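Local structure of V-type ATP synthase alpha chain (Nanoarchaeum equitans Kin4-M, 5BN4) at residues Val245-Cys250 / Asn318-Ser323. The protein is the A subunit of an archaeal V/A-type ATP synthase, built around a P-loop nucleotide-binding domain that here holds an ANP molecule. Sequence-based numbering, arbitrary orientation.
With ANP (phosphoaminophosphonic acid-adenylate ester), chain C.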
ATOM      1  N   VAL A 245     -25.305 -35.198  -2.255  1.00 36.21           N
ATOM      2  CA  VAL A 245     -24.080 -34.409  -2.281  1.00 31.06           C
ATOM      3  C   VAL A 245     -23.892 -33.752  -3.647  1.00 34.95           C
ATOM      4  O   VAL A 245     -23.905 -34.427  -4.676  1.00 33.88           O
ATOM      5  CB  VAL A 245     -22.847 -35.274  -1.962  1.00 38.38           C
ATOM      6  CG1 VAL A 245     -21.563 -34.491  -2.205  1.00 29.93           C
ATOM      7  CG2 VAL A 245     -22.911 -35.786  -0.531  1.00 31.94           C
ATOM      8  N   ILE A 246     -23.725 -32.434  -3.651  1.00 32.22           N
ATOM      9  CA  ILE A 246     -23.485 -31.696  -4.886  1.00 32.67           C
ATOM     10  C   ILE A 246     -22.111 -31.037  -4.864  1.00 35.46           C
ATOM     11  O   ILE A 246     -21.850 -30.166  -4.037  1.00 36.52           O
ATOM     12  CB  ILE A 246     -24.541 -30.600  -5.098  1.00 31.82           C
ATOM     13  CG1 ILE A 246     -25.947 -31.202  -5.103  1.00 41.41           C
ATOM     14  CG2 ILE A 246     -24.275 -29.849  -6.392  1.00 36.10           C
ATOM     15  CD1 ILE A 246     -27.040 -30.170  -5.252  1.00 39.85           C
ATOM     16  N   TYR A 247     -21.231 -31.455  -5.769  1.00 39.77           N
ATOM     17  CA  TYR A 247     -19.911 -30.840  -5.855  1.00 38.77           C
ATOM     18  C   TYR A 247     -19.793 -29.953  -7.090  1.00 43.09           C
ATOM     19  O   TYR A 247     -19.863 -30.431  -8.222  1.00 36.91           O
ATOM     20  CB  TYR A 247     -18.790 -31.884  -5.839  1.00 30.25           C
ATOM     21  CG  TYR A 247     -17.450 -31.299  -5.443  1.00 43.64           C
ATOM     22  CD1 TYR A 247     -16.630 -30.691  -6.382  1.00 31.05           C
ATOM     23  CD2 TYR A 247     -17.017 -31.334  -4.124  1.00 41.61           C
ATOM     24  CE1 TYR A 247     -15.411 -30.145  -6.022  1.00 34.62           C
ATOM     25  CE2 TYR A 247     -15.800 -30.790  -3.756  1.00 41.17           C
ATOM     26  CZ  TYR A 247     -15.002 -30.197  -4.709  1.00 40.86           C
ATOM     27  OH  TYR A 247     -13.789 -29.655  -4.346  1.00 44.76           O
ATOM     28  N   ILE A 248     -19.613 -28.658  -6.852  1.00 39.71           N
ATOM     29  CA  ILE A 248     -19.504 -27.677  -7.922  1.00 30.75           C
ATOM     30  C   ILE A 248     -18.045 -27.325  -8.183  1.00 40.53           C
ATOM     31  O   ILE A 248     -17.361 -26.780  -7.314  1.00 30.71           O
ATOM     32  CB  ILE A 248     -20.272 -26.385  -7.577  1.00 28.41           C
ATOM     33  CG1 ILE A 248     -21.721 -26.706  -7.203  1.00 26.48           C
ATOM     34  CG2 ILE A 248     -20.215 -25.396  -8.736  1.00 22.91           C
ATOM     35  CD1 ILE A 248     -22.526 -25.495  -6.777  1.00 30.86           C
ATOM     36  N   GLY A 249     -17.574 -27.646  -9.383  1.00 44.09           N
ATOM     37  CA  GLY A 249     -16.235 -27.277  -9.802  1.00 37.71           C
ATOM     38  C   GLY A 249     -16.255 -25.905 -10.445  1.00 29.64           C
ATOM     39  O   GLY A 249     -16.414 -25.779 -11.660  1.00 37.07           O
ATOM     40  N   CYS A 250     -16.096 -24.875  -9.623  1.00 35.22           N
ATOM     41  CA  CYS A 250     -16.218 -23.497 -10.083  1.00 38.10           C
ATOM     42  C   CYS A 250     -14.861 -22.893 -10.433  1.00 44.46           C
ATOM     43  O   CYS A 250     -14.123 -22.446  -9.554  1.00 45.15           O
ATOM     44  CB  CYS A 250     -16.917 -22.644  -9.020  1.00 36.23           C
ATOM     45  SG  CYS A 250     -17.437 -21.008  -9.584  1.00 36.07           S
ATOM     46  N   ASN A 318     -20.890 -28.267  -2.066  1.00 33.20           N
ATOM     47  CA  ASN A 318     -19.506 -27.813  -1.986  1.00 35.87           C
ATOM     48  C   ASN A 318     -19.135 -26.967  -3.201  1.00 40.09           C
ATOM     49  O   ASN A 318     -19.192 -27.441  -4.336  1.00 41.36           O
ATOM     50  CB  ASN A 318     -18.553 -29.005  -1.875  1.00 36.79           C
ATOM     51  CG  ASN A 318     -18.844 -29.878  -0.670  1.00 41.57           C
ATOM     52  OD1 ASN A 318     -19.695 -30.765  -0.723  1.00 42.07           O
ATOM     53  ND2 ASN A 318     -18.130 -29.634   0.425  1.00 37.77           N
ATOM     54  N   ALA A 319     -18.757 -25.716  -2.960  1.00 38.01           N
ATOM     55  CA  ALA A 319     -18.407 -24.801  -4.042  1.00 38.20           C
ATOM     56  C   ALA A 319     -16.909 -24.504  -4.069  1.00 38.57           C
ATOM     57  O   ALA A 319     -16.395 -23.772  -3.223  1.00 46.03           O
ATOM     58  CB  ALA A 319     -19.205 -23.508  -3.923  1.00 31.94           C
ATOM     59  N   ASP A 320     -16.219 -25.072  -5.053  1.00 37.73           N
ATOM     60  CA  ASP A 320     -14.770 -24.941  -5.152  1.00 35.83           C
ATOM     61  C   ASP A 320     -14.354 -24.345  -6.497  1.00 33.57           C
ATOM     62  O   ASP A 320     -14.317 -25.052  -7.503  1.00 36.34           O
ATOM     63  CB  ASP A 320     -14.109 -26.309  -4.950  1.00 26.88           C
ATOM     64  CG  ASP A 320     -12.598 -26.261  -5.092  1.00 33.08           C
ATOM     65  OD1 ASP A 320     -12.002 -25.196  -4.826  1.00 26.84           O
ATOM     66  OD2 ASP A 320     -12.006 -27.296  -5.465  1.00 35.81           O
ATOM     67  N   SER A 321     -14.053 -23.047  -6.518  1.00 32.05           N
ATOM     68  CA  SER A 321     -14.176 -22.189  -5.342  1.00 40.17           C
ATOM     69  C   SER A 321     -14.921 -20.904  -5.699  1.00 34.52           C
ATOM     70  O   SER A 321     -15.037 -20.549  -6.873  1.00 41.61           O
ATOM     71  CB  SER A 321     -12.804 -21.865  -4.744  1.00 36.21           C
ATOM     72  OG  SER A 321     -12.105 -20.914  -5.526  1.00 37.06           O
ATOM     73  N   THR A 322     -15.419 -20.211  -4.680  1.00 35.65           N
ATOM     74  CA  THR A 322     -16.282 -19.051  -4.880  1.00 32.37           C
ATOM     75  C   THR A 322     -15.532 -17.836  -5.421  1.00 39.72           C
ATOM     76  O   THR A 322     -16.134 -16.937  -6.010  1.00 35.67           O
ATOM     77  CB  THR A 322     -17.008 -18.661  -3.579  1.00 32.01           C
ATOM     78  OG1 THR A 322     -16.046 -18.299  -2.580  1.00 31.62           O
ATOM     79  CG2 THR A 322     -17.846 -19.825  -3.071  1.00 30.90           C
ATOM     80  N   SER A 323     -14.219 -17.809  -5.217  1.00 31.65           N
ATOM     81  CA  SER A 323     -13.401 -16.698  -5.688  1.00 30.54           C
ATOM     82  C   SER A 323     -13.413 -16.583  -7.211  1.00 39.32           C
ATOM     83  O   SER A 323     -13.296 -15.484  -7.756  1.00 36.48           O
ATOM     84  CB  SER A 323     -11.965 -16.837  -5.180  1.00 29.65           C
ATOM     85  OG  SER A 323     -11.932 -16.867  -3.764  1.00 34.50           O
TER
HETATM   86  PG  ANP C 601      -7.245 -26.288  -4.697  1.00 81.87           P
HETATM   87  O1G ANP C 601      -6.805 -27.595  -5.430  1.00 61.94           O
HETATM   88  O2G ANP C 601      -8.799 -26.043  -4.939  1.00 46.08           O
HETATM   89  O3G ANP C 601      -6.486 -25.072  -5.247  1.00 48.30           O
HETATM   90  PB  ANP C 601      -5.575 -26.120  -2.438  1.00 29.92           P
HETATM   91  O1B ANP C 601      -5.790 -25.323  -1.118  1.00 40.17           O
HETATM   92  O2B ANP C 601      -4.721 -25.241  -3.388  1.00 41.47           O
HETATM   93  N3B ANP C 601      -7.082 -26.493  -3.076  1.00 40.31           N
HETATM   94  PA  ANP C 601      -5.284 -28.891  -2.454  1.00 47.24           P
HETATM   95  O1A ANP C 601      -6.717 -29.041  -1.899  1.00 46.96           O
HETATM   96  O2A ANP C 601      -5.326 -29.117  -4.006  1.00 45.03           O
HETATM   97  O3A ANP C 601      -4.804 -27.400  -2.076  1.00 46.43           O
HETATM   98  O5' ANP C 601      -4.294 -29.877  -1.755  1.00 52.93           O
HETATM   99  C5' ANP C 601      -2.899 -29.553  -1.738  1.00 46.28           C
HETATM  100  C4' ANP C 601      -2.121 -30.704  -1.143  1.00 37.50           C
HETATM  101  O4' ANP C 601      -2.493 -30.930   0.168  1.00 52.97           O
HETATM  102  C3' ANP C 601      -2.355 -31.975  -1.950  1.00 42.59           C
HETATM  103  O3' ANP C 601      -1.270 -32.326  -2.668  1.00 55.90           O
HETATM  104  C2' ANP C 601      -2.663 -33.023  -0.951  1.00 54.11           C
HETATM  105  O2' ANP C 601      -1.835 -34.137  -1.024  1.00 75.02           O
HETATM  106  C1' ANP C 601      -2.513 -32.323   0.377  1.00 50.00           C
HETATM  107  N9  ANP C 601      -3.557 -32.665   1.344  1.00 54.03           N
HETATM  108  C8  ANP C 601      -4.622 -31.911   1.663  1.00 46.08           C
HETATM  109  N7  ANP C 601      -5.350 -32.532   2.568  1.00 53.57           N
HETATM  110  C5  ANP C 601      -4.789 -33.701   2.863  1.00 60.38           C
HETATM  111  C6  ANP C 601      -5.107 -34.743   3.728  1.00 51.39           C
HETATM  112  N6  ANP C 601      -6.287 -34.657   4.537  1.00 53.36           N
HETATM  113  N1  ANP C 601      -4.311 -35.821   3.803  1.00 51.65           N
HETATM  114  C2  ANP C 601      -3.190 -35.925   3.049  1.00 53.54           C
HETATM  115  N3  ANP C 601      -2.848 -34.928   2.196  1.00 50.78           N
HETATM  116  C4  ANP C 601      -3.624 -33.812   2.085  1.00 57.77           C
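Tyr247 reaches across from strand 245-250 to Asn318 and Asp320 on the neighbouring strand 318-320. With CG anti to the backbone N (chi1 -160°), its ring extends along the sheet face that also carries these two residues. From CB the side chain leads into the ring, which has Asn318 O over one face. CD2 then lies 3.6 Å from CB of Asn318, and further out CE1 and CZ approach CB of Asp320, CZ to 4.0 Å. The side chain ends in a hydrogen bond, 3.2 Å from OH of Tyr247 to OD2 of Asp320. This bond uses the anti side of the carboxylate, with OH 30° out of its plane and ring and carboxylate turned 82° apart.

The strands themselves run parallel in the core sheet of the P-loop nucleotide-binding fold. Three nearly straight backbone N-H...O hydrogen bonds join them, among them Ile248 N to Asn318 O at 2.8 Å. The ladder then distorts: Cys250 N meets Asp320 O from above the carbonyl plane, and a cis peptide precedes Ser321, whose N is hydrogen-bonded to Cys250 O at 3.1 Å.

Asp320 stands at the strand end in the position expected of a Walker B aspartate. Its OD2 is also hydrogen-bonded to Thr230 OG1 of the probable Walker A loop, and a magnesium ion lies about 4 Å from its side chain. Its OD1 approaches O2G of ANP to 3.3 Å. On the same sheet face, Asn318 ND2 is hydrogen-bonded to Asn233 OD1 of helix 229-239.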